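Local coordinates for aminopeptidase YwaD (Bacillus subtilis, PDB 6HC6), which hydrolyses peptides from the N-terminus as a secreted, monomeric aminopeptidase of the M28 family that uses two zinc ions per subunit, at residues E334-W348 against F360-V374. Sequence-based numbering, arbitrary orientation.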
ATOM      1  N   GLU A 334      -4.756 -19.570   1.988  1.00 28.83           N
ATOM      2  CA  GLU A 334      -3.538 -19.687   2.780  1.00 29.06           C
ATOM      3  C   GLU A 334      -3.187 -18.332   3.372  1.00 27.92           C
ATOM      4  O   GLU A 334      -3.200 -17.323   2.664  1.00 25.00           O
ATOM      5  CB  GLU A 334      -2.383 -20.204   1.916  1.00 33.95           C
ATOM      6  CG  GLU A 334      -1.140 -20.611   2.686  1.00 30.50           C
ATOM      7  CD  GLU A 334      -1.267 -21.989   3.341  1.00 43.24           C
ATOM      8  OE1 GLU A 334      -0.312 -22.411   4.033  1.00 41.82           O
ATOM      9  OE2 GLU A 334      -2.304 -22.656   3.156  1.00 41.03           O
ATOM     10  N   LEU A 335      -2.879 -18.299   4.668  1.00 27.62           N
ATOM     11  CA  LEU A 335      -2.478 -17.060   5.322  1.00 27.46           C
ATOM     12  C   LEU A 335      -0.956 -17.030   5.342  1.00 23.67           C
ATOM     13  O   LEU A 335      -0.321 -17.846   6.013  1.00 26.42           O
ATOM     14  CB  LEU A 335      -3.069 -16.945   6.727  1.00 25.62           C
ATOM     15  CG  LEU A 335      -2.764 -15.616   7.426  1.00 22.29           C
ATOM     16  CD1 LEU A 335      -3.410 -14.424   6.699  1.00 25.42           C
ATOM     17  CD2 LEU A 335      -3.202 -15.657   8.887  1.00 22.68           C
ATOM     18  N   TYR A 336      -0.376 -16.092   4.602  1.00 26.37           N
ATOM     19  CA  TYR A 336       1.069 -15.969   4.491  1.00 22.67           C
ATOM     20  C   TYR A 336       1.621 -14.995   5.516  1.00 25.16           C
ATOM     21  O   TYR A 336       1.003 -13.971   5.815  1.00 23.30           O
ATOM     22  CB  TYR A 336       1.458 -15.505   3.089  1.00 22.44           C
ATOM     23  CG  TYR A 336       1.295 -16.616   2.099  1.00 24.07           C
ATOM     24  CD1 TYR A 336       2.237 -17.639   2.016  1.00 25.73           C
ATOM     25  CD2 TYR A 336       0.173 -16.686   1.290  1.00 24.18           C
ATOM     26  CE1 TYR A 336       2.080 -18.687   1.110  1.00 34.54           C
ATOM     27  CE2 TYR A 336       0.004 -17.731   0.393  1.00 29.18           C
ATOM     28  CZ  TYR A 336       0.961 -18.719   0.304  1.00 32.18           C
ATOM     29  OH  TYR A 336       0.790 -19.758  -0.584  1.00 31.54           O
ATOM     30  N   VAL A 337       2.794 -15.337   6.045  1.00 23.39           N
ATOM     31  CA  VAL A 337       3.596 -14.479   6.911  1.00 21.42           C
ATOM     32  C   VAL A 337       4.828 -14.098   6.098  1.00 28.19           C
ATOM     33  O   VAL A 337       5.751 -14.907   5.922  1.00 27.79           O
ATOM     34  CB  VAL A 337       3.976 -15.185   8.218  1.00 25.34           C
ATOM     35  CG1 VAL A 337       4.812 -14.267   9.097  1.00 30.63           C
ATOM     36  CG2 VAL A 337       2.739 -15.629   8.959  1.00 28.11           C
ATOM     37  N   ASN A 338       4.838 -12.878   5.573  1.00 25.97           N
ATOM     38  CA  ASN A 338       5.897 -12.412   4.685  1.00 22.62           C
ATOM     39  C   ASN A 338       6.993 -11.723   5.490  1.00 24.90           C
ATOM     40  O   ASN A 338       6.733 -10.716   6.149  1.00 23.40           O
ATOM     41  CB  ASN A 338       5.328 -11.427   3.655  1.00 21.39           C
ATOM     42  CG  ASN A 338       4.527 -12.118   2.568  1.00 27.23           C
ATOM     43  OD1 ASN A 338       4.993 -12.279   1.447  1.00 40.94           O
ATOM     44  ND2 ASN A 338       3.332 -12.559   2.909  1.00 35.30           N
ATOM     45  N   THR A 339       8.222 -12.234   5.410  1.00 26.74           N
ATOM     46  CA  THR A 339       9.371 -11.501   5.920  1.00 26.34           C
ATOM     47  C   THR A 339      10.247 -11.066   4.753  1.00 28.12           C
ATOM     48  O   THR A 339      10.255 -11.701   3.693  1.00 28.15           O
ATOM     49  CB  THR A 339      10.182 -12.331   6.927  1.00 25.06           C
ATOM     50  OG1 THR A 339      10.772 -13.455   6.266  1.00 28.16           O
ATOM     51  CG2 THR A 339       9.277 -12.828   8.034  1.00 24.21           C
ATOM     52  N   LEU A 340      10.955  -9.945   4.933  1.00 24.25           N
ATOM     53  CA  LEU A 340      11.662  -9.349   3.801  1.00 22.04           C
ATOM     54  C   LEU A 340      12.755 -10.274   3.266  1.00 28.78           C
ATOM     55  O   LEU A 340      13.079 -10.227   2.073  1.00 34.32           O
ATOM     56  CB  LEU A 340      12.238  -7.991   4.203  1.00 25.95           C
ATOM     57  CG  LEU A 340      12.944  -7.165   3.131  1.00 34.55           C
ATOM     58  CD1 LEU A 340      11.949  -6.730   2.047  1.00 30.30           C
ATOM     59  CD2 LEU A 340      13.666  -5.963   3.751  1.00 28.07           C
ATOM     60  N   ASP A 341      13.310 -11.134   4.114  1.00 32.90           N
ATOM     61  CA  ASP A 341      14.323 -12.096   3.701  1.00 37.48           C
ATOM     62  C   ASP A 341      13.793 -13.518   3.600  1.00 35.54           C
ATOM     63  O   ASP A 341      14.556 -14.429   3.253  1.00 39.34           O
ATOM     64  CB  ASP A 341      15.512 -12.057   4.667  1.00 42.68           C
ATOM     65  CG  ASP A 341      15.087 -12.126   6.127  1.00 46.99           C
ATOM     66  OD1 ASP A 341      13.935 -12.526   6.404  1.00 42.93           O
ATOM     67  OD2 ASP A 341      15.912 -11.774   6.998  1.00 47.36           O
ATOM     68  N   GLY A 342      12.516 -13.740   3.891  1.00 33.02           N
ATOM     69  CA  GLY A 342      11.967 -15.080   3.874  1.00 29.50           C
ATOM     70  C   GLY A 342      12.382 -15.943   5.040  1.00 36.38           C
ATOM     71  O   GLY A 342      12.027 -17.125   5.070  1.00 35.84           O
ATOM     72  N   GLN A 343      13.126 -15.396   5.991  1.00 35.92           N
ATOM     73  CA  GLN A 343      13.624 -16.154   7.123  1.00 36.48           C
ATOM     74  C   GLN A 343      12.694 -16.009   8.317  1.00 38.37           C
ATOM     75  O   GLN A 343      11.938 -15.041   8.435  1.00 32.65           O
ATOM     76  CB  GLN A 343      15.027 -15.684   7.511  1.00 40.05           C
ATOM     77  CG  GLN A 343      16.010 -15.665   6.364  1.00 48.40           C
ATOM     78  CD  GLN A 343      15.910 -16.910   5.500  1.00 62.79           C
ATOM     79  OE1 GLN A 343      16.025 -18.034   5.995  1.00 63.77           O
ATOM     80  NE2 GLN A 343      15.687 -16.716   4.201  1.00 65.60           N
ATOM     81  N   SER A 344      12.785 -16.979   9.220  1.00 36.62           N
ATOM     82  CA  SER A 344      12.035 -16.907  10.461  1.00 35.76           C
ATOM     83  C   SER A 344      12.486 -15.691  11.268  1.00 36.31           C
ATOM     84  O   SER A 344      13.602 -15.192  11.109  1.00 31.79           O
ATOM     85  CB  SER A 344      12.233 -18.195  11.260  1.00 41.40           C
ATOM     86  OG  SER A 344      11.617 -18.129  12.525  1.00 40.38           O
ATOM     87  N   ASN A 345      11.591 -15.192  12.114  1.00 32.28           N
ATOM     88  CA  ASN A 345      11.947 -14.192  13.115  1.00 33.91           C
ATOM     89  C   ASN A 345      10.910 -14.277  14.230  1.00 30.04           C
ATOM     90  O   ASN A 345      10.075 -15.187  14.249  1.00 27.70           O
ATOM     91  CB  ASN A 345      12.077 -12.790  12.497  1.00 25.67           C
ATOM     92  CG  ASN A 345      10.790 -12.295  11.863  1.00 29.38           C
ATOM     93  OD1 ASN A 345       9.702 -12.683  12.277  1.00 26.56           O
ATOM     94  ND2 ASN A 345      10.914 -11.417  10.861  1.00 24.49           N
ATOM     95  N   TYR A 346      10.963 -13.328  15.166  1.00 27.22           N
ATOM     96  CA  TYR A 346      10.065 -13.388  16.311  1.00 30.75           C
ATOM     97  C   TYR A 346       8.591 -13.383  15.899  1.00 29.46           C
ATOM     98  O   TYR A 346       7.767 -14.013  16.576  1.00 28.92           O
ATOM     99  CB  TYR A 346      10.359 -12.228  17.263  1.00 30.74           C
ATOM    100  CG  TYR A 346      11.551 -12.477  18.161  1.00 30.89           C
ATOM    101  CD1 TYR A 346      12.035 -13.762  18.373  1.00 28.99           C
ATOM    102  CD2 TYR A 346      12.195 -11.425  18.800  1.00 33.45           C
ATOM    103  CE1 TYR A 346      13.122 -14.002  19.217  1.00 32.57           C
ATOM    104  CE2 TYR A 346      13.287 -11.654  19.642  1.00 32.56           C
ATOM    105  CZ  TYR A 346      13.749 -12.944  19.836  1.00 37.16           C
ATOM    106  OH  TYR A 346      14.827 -13.184  20.667  1.00 43.93           O
ATOM    107  N   VAL A 347       8.237 -12.687  14.807  1.00 23.41           N
ATOM    108  CA  VAL A 347       6.846 -12.677  14.345  1.00 24.97           C
ATOM    109  C   VAL A 347       6.421 -14.074  13.909  1.00 30.30           C
ATOM    110  O   VAL A 347       5.337 -14.559  14.261  1.00 26.80           O
ATOM    111  CB  VAL A 347       6.653 -11.681  13.187  1.00 26.01           C
ATOM    112  CG1 VAL A 347       5.187 -11.581  12.829  1.00 25.62           C
ATOM    113  CG2 VAL A 347       7.218 -10.333  13.516  1.00 34.93           C
ATOM    114  N   TRP A 348       7.259 -14.730  13.107  1.00 26.88           N
ATOM    115  CA  TRP A 348       6.935 -16.086  12.685  1.00 33.34           C
ATOM    116  C   TRP A 348       6.839 -17.029  13.882  1.00 37.81           C
ATOM    117  O   TRP A 348       5.898 -17.830  13.974  1.00 32.35           O
ATOM    118  CB  TRP A 348       7.969 -16.587  11.679  1.00 29.03           C
ATOM    119  CG  TRP A 348       7.740 -18.008  11.314  1.00 33.70           C
ATOM    120  CD1 TRP A 348       8.565 -19.061  11.570  1.00 37.10           C
ATOM    121  CD2 TRP A 348       6.589 -18.547  10.650  1.00 31.68           C
ATOM    122  NE1 TRP A 348       8.005 -20.223  11.100  1.00 34.30           N
ATOM    123  CE2 TRP A 348       6.792 -19.937  10.531  1.00 35.86           C
ATOM    124  CE3 TRP A 348       5.408 -17.989  10.144  1.00 36.71           C
ATOM    125  CZ2 TRP A 348       5.860 -20.778   9.931  1.00 35.71           C
ATOM    126  CZ3 TRP A 348       4.481 -18.827   9.540  1.00 33.22           C
ATOM    127  CH2 TRP A 348       4.717 -20.208   9.438  1.00 36.60           C
ATOM    128  N   PHE A 360      -4.701 -24.088  13.401  1.00 50.42           N
ATOM    129  CA  PHE A 360      -4.763 -23.488  12.069  1.00 34.43           C
ATOM    130  C   PHE A 360      -3.583 -24.032  11.265  1.00 35.64           C
ATOM    131  O   PHE A 360      -2.427 -23.817  11.639  1.00 41.41           O
ATOM    132  CB  PHE A 360      -4.735 -21.958  12.175  1.00 38.49           C
ATOM    133  CG  PHE A 360      -4.674 -21.250  10.846  1.00 35.75           C
ATOM    134  CD1 PHE A 360      -5.746 -21.301   9.969  1.00 38.73           C
ATOM    135  CD2 PHE A 360      -3.549 -20.517  10.485  1.00 33.10           C
ATOM    136  CE1 PHE A 360      -5.696 -20.644   8.741  1.00 32.68           C
ATOM    137  CE2 PHE A 360      -3.492 -19.850   9.267  1.00 33.22           C
ATOM    138  CZ  PHE A 360      -4.568 -19.914   8.396  1.00 39.81           C
ATOM    139  N   ASP A 361      -3.857 -24.778  10.190  1.00 36.20           N
ATOM    140  CA  ASP A 361      -2.799 -25.490   9.470  1.00 40.18           C
ATOM    141  C   ASP A 361      -2.417 -24.837   8.145  1.00 39.45           C
ATOM    142  O   ASP A 361      -1.554 -25.372   7.437  1.00 43.56           O
ATOM    143  CB  ASP A 361      -3.211 -26.945   9.211  1.00 40.19           C
ATOM    144  CG  ASP A 361      -2.959 -27.852  10.399  1.00 43.28           C
ATOM    145  OD1 ASP A 361      -2.084 -27.539  11.240  1.00 41.49           O
ATOM    146  OD2 ASP A 361      -3.644 -28.897  10.481  1.00 45.87           O
ATOM    147  N   SER A 362      -3.027 -23.701   7.792  1.00 35.58           N
ATOM    148  CA  SER A 362      -2.780 -23.027   6.520  1.00 32.81           C
ATOM    149  C   SER A 362      -1.986 -21.734   6.696  1.00 31.30           C
ATOM    150  O   SER A 362      -2.229 -20.734   6.009  1.00 29.73           O
ATOM    151  CB  SER A 362      -4.090 -22.756   5.774  1.00 33.22           C
ATOM    152  OG  SER A 362      -4.877 -23.941   5.652  1.00 34.82           O
ATOM    153  N   LEU A 363      -1.017 -21.760   7.610  1.00 30.59           N
ATOM    154  CA  LEU A 363      -0.078 -20.664   7.815  1.00 28.89           C
ATOM    155  C   LEU A 363       1.240 -21.008   7.130  1.00 30.98           C
ATOM    156  O   LEU A 363       1.787 -22.098   7.338  1.00 33.73           O
ATOM    157  CB  LEU A 363       0.142 -20.420   9.311  1.00 30.44           C
ATOM    158  CG  LEU A 363       0.812 -19.099   9.705  1.00 27.21           C
ATOM    159  CD1 LEU A 363      -0.159 -17.962   9.491  1.00 28.07           C
ATOM    160  CD2 LEU A 363       1.277 -19.133  11.157  1.00 27.34           C
ATOM    161  N   SER A 364       1.739 -20.095   6.306  1.00 28.37           N
ATOM    162  CA  SER A 364       2.992 -20.311   5.600  1.00 34.85           C
ATOM    163  C   SER A 364       3.913 -19.113   5.779  1.00 33.83           C
ATOM    164  O   SER A 364       3.482 -17.963   5.682  1.00 32.74           O
ATOM    165  CB  SER A 364       2.753 -20.567   4.099  1.00 29.70           C
ATOM    166  OG  SER A 364       2.111 -21.813   3.897  1.00 37.35           O
ATOM    167  N   LEU A 365       5.179 -19.396   6.055  1.00 34.27           N
ATOM    168  CA  LEU A 365       6.210 -18.373   6.024  1.00 31.08           C
ATOM    169  C   LEU A 365       6.718 -18.226   4.597  1.00 33.67           C
ATOM    170  O   LEU A 365       6.940 -19.220   3.900  1.00 34.57           O
ATOM    171  CB  LEU A 365       7.365 -18.748   6.956  1.00 31.12           C
ATOM    172  CG  LEU A 365       8.608 -17.854   6.948  1.00 33.93           C
ATOM    173  CD1 LEU A 365       8.291 -16.500   7.550  1.00 27.95           C
ATOM    174  CD2 LEU A 365       9.753 -18.517   7.711  1.00 33.00           C
ATOM    175  N   THR A 366       6.921 -16.986   4.164  1.00 27.30           N
ATOM    176  CA  THR A 366       7.437 -16.772   2.824  1.00 30.37           C
ATOM    177  C   THR A 366       8.154 -15.428   2.773  1.00 34.82           C
ATOM    178  O   THR A 366       8.131 -14.652   3.729  1.00 27.02           O
ATOM    179  CB  THR A 366       6.306 -16.853   1.805  1.00 33.15           C
ATOM    180  OG1 THR A 366       6.860 -16.930   0.488  1.00 38.65           O
ATOM    181  CG2 THR A 366       5.393 -15.618   1.940  1.00 29.16           C
ATOM    182  N   GLN A 367       8.828 -15.172   1.658  1.00 30.19           N
ATOM    183  CA  GLN A 367       9.474 -13.883   1.451  1.00 29.32           C
ATOM    184  C   GLN A 367       8.487 -12.910   0.822  1.00 31.42           C
ATOM    185  O   GLN A 367       7.723 -13.271  -0.077  1.00 27.05           O
ATOM    186  CB  GLN A 367      10.715 -14.028   0.564  1.00 31.83           C
ATOM    187  CG  GLN A 367      11.604 -12.774   0.500  1.00 37.01           C
ATOM    188  CD  GLN A 367      11.068 -11.704  -0.449  1.00 42.50           C
ATOM    189  OE1 GLN A 367      10.385 -12.012  -1.429  1.00 45.10           O
ATOM    190  NE2 GLN A 367      11.372 -10.441  -0.154  1.00 36.87           N
ATOM    191  N   GLY A 368       8.515 -11.667   1.292  1.00 27.11           N
ATOM    192  CA  GLY A 368       7.743 -10.626   0.648  1.00 23.88           C
ATOM    193  C   GLY A 368       8.011  -9.287   1.291  1.00 27.51           C
ATOM    194  O   GLY A 368       8.248  -9.214   2.503  1.00 21.96           O
ATOM    195  N   GLY A 369       8.008  -8.228   0.488  1.00 21.69           N
ATOM    196  CA  GLY A 369       8.120  -6.889   1.027  1.00 20.31           C
ATOM    197  C   GLY A 369       6.919  -6.055   0.633  1.00 23.14           C
ATOM    198  O   GLY A 369       5.791  -6.541   0.697  1.00 21.77           O
ATOM    199  N   SER A 370       7.146  -4.799   0.250  1.00 18.86           N
ATOM    200  CA  SER A 370       6.104  -3.930  -0.308  1.00 21.78           C
ATOM    201  C   SER A 370       4.915  -3.741   0.633  1.00 22.27           C
ATOM    202  O   SER A 370       3.773  -3.603   0.190  1.00 20.60           O
ATOM    203  CB  SER A 370       5.636  -4.451  -1.670  1.00 28.83           C
ATOM    204  OG  SER A 370       6.754  -4.592  -2.527  1.00 30.38           O
ATOM    205  N   SER A 371       5.163  -3.719   1.937  1.00 17.54           N
ATOM    206  CA  SER A 371       4.183  -3.211   2.890  1.00 18.70           C
ATOM    207  C   SER A 371       4.942  -2.643   4.075  1.00 17.70           C
ATOM    208  O   SER A 371       6.173  -2.602   4.083  1.00 18.52           O
ATOM    209  CB  SER A 371       3.178  -4.281   3.329  1.00 18.86           C
ATOM    210  OG  SER A 371       2.082  -3.640   3.981  1.00 19.20           O
ATOM    211  N   ASP A 372       4.200  -2.209   5.086  1.00 14.88           N
ATOM    212  CA  ASP A 372       4.777  -1.364   6.118  1.00 16.23           C
ATOM    213  C   ASP A 372       5.667  -2.111   7.103  1.00 20.05           C
ATOM    214  O   ASP A 372       6.289  -1.470   7.950  1.00 19.36           O
ATOM    215  CB  ASP A 372       3.649  -0.641   6.854  1.00 14.67           C
ATOM    216  CG  ASP A 372       2.952   0.367   5.966  1.00 18.55           C
ATOM    217  OD1 ASP A 372       1.723   0.265   5.842  1.00 19.60           O
ATOM    218  OD2 ASP A 372       3.632   1.263   5.396  1.00 18.33           O
ATOM    219  N   HIS A 373       5.770  -3.435   7.007  1.00 18.32           N
ATOM    220  CA  HIS A 373       6.771  -4.126   7.806  1.00 19.97           C
ATOM    221  C   HIS A 373       8.183  -3.824   7.330  1.00 18.84           C
ATOM    222  O   HIS A 373       9.138  -4.068   8.070  1.00 19.67           O
ATOM    223  CB  HIS A 373       6.537  -5.636   7.754  1.00 18.06           C
ATOM    224  CG  HIS A 373       6.665  -6.216   6.380  1.00 18.30           C
ATOM    225  ND1 HIS A 373       5.896  -5.794   5.314  1.00 19.90           N
ATOM    226  CD2 HIS A 373       7.467  -7.196   5.898  1.00 21.75           C
ATOM    227  CE1 HIS A 373       6.222  -6.486   4.238  1.00 22.69           C
ATOM    228  NE2 HIS A 373       7.177  -7.341   4.564  1.00 22.03           N
ATOM    229  N   VAL A 374       8.340  -3.299   6.120  1.00 16.96           N
ATOM    230  CA  VAL A 374       9.670  -3.220   5.520  1.00 18.66           C
ATOM    231  C   VAL A 374      10.520  -2.186   6.251  1.00 18.94           C
ATOM    232  O   VAL A 374      11.679  -2.480   6.554  1.00 22.10           O
ATOM    233  CB  VAL A 374       9.592  -2.928   4.011  1.00 17.45           C
ATOM    234  CG1 VAL A 374      10.977  -2.599   3.454  1.00 19.71           C
ATOM    235  CG2 VAL A 374       8.999  -4.127   3.272  1.00 19.48           C
TER
HETATM  236  O   HOH W   1      -3.395 -25.306   3.254  1.00 46.22           O
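Leu335, Val337 and Thr339 each give N-H and C=O to strand 363-367 and the residues flanking it, Ser362 to Gly368, forming a parallel ladder of six backbone bonds. Its tightest rung is Val337 N to Ser364 O (2.7 Å). Thr339 O at the far end takes two donors, Gly368 N and Gly342 N, from opposite faces of its plane; the second closes a type I turn over residues 339-342. Beyond it the side chain of Gln367, bent at chi2 (-79°), sends NE2 to Leu340 O (2.8 Å), nearly straight, with Leu340 O in the amide plane of Gln367 but NE2 above the plane of the Leu340 carbonyl. At the near end Ser364 OG donates a very short bond to Glu334 OE1 (2.5 Å), while OE2 accepts from a water that also joins Ser362 OG. The two strands and helix 346-358 make a right-handed beta-alpha-beta crossover at the margin of the M28 catalytic sheet, strand 363-367 being outermost and 334-339 continuing antiparallel to strand 382-389. Asn345 OD1 N-caps the helix through Trp348 N (3.3 Å). Trp348 then lies across the outer strand: Leu365 CB sits 3.6 Å from the centroid of its six-membered ring, 3° off the normal, a CH-pi contact, while CZ3 meets Leu363 CD2 (3.6 Å). Were an alanine here, the ring would be gone, and Leu365 CB and Leu363 CD2 would probably be left facing a gap between helix and outer strand. On the other face Thr366 OG1 is bonded to Glu394. Past the strand, His373 NE2 donates in its ring plane to Gly368 O (3.0 Å), and Ser371 OG bonds zinc ligand Asp323.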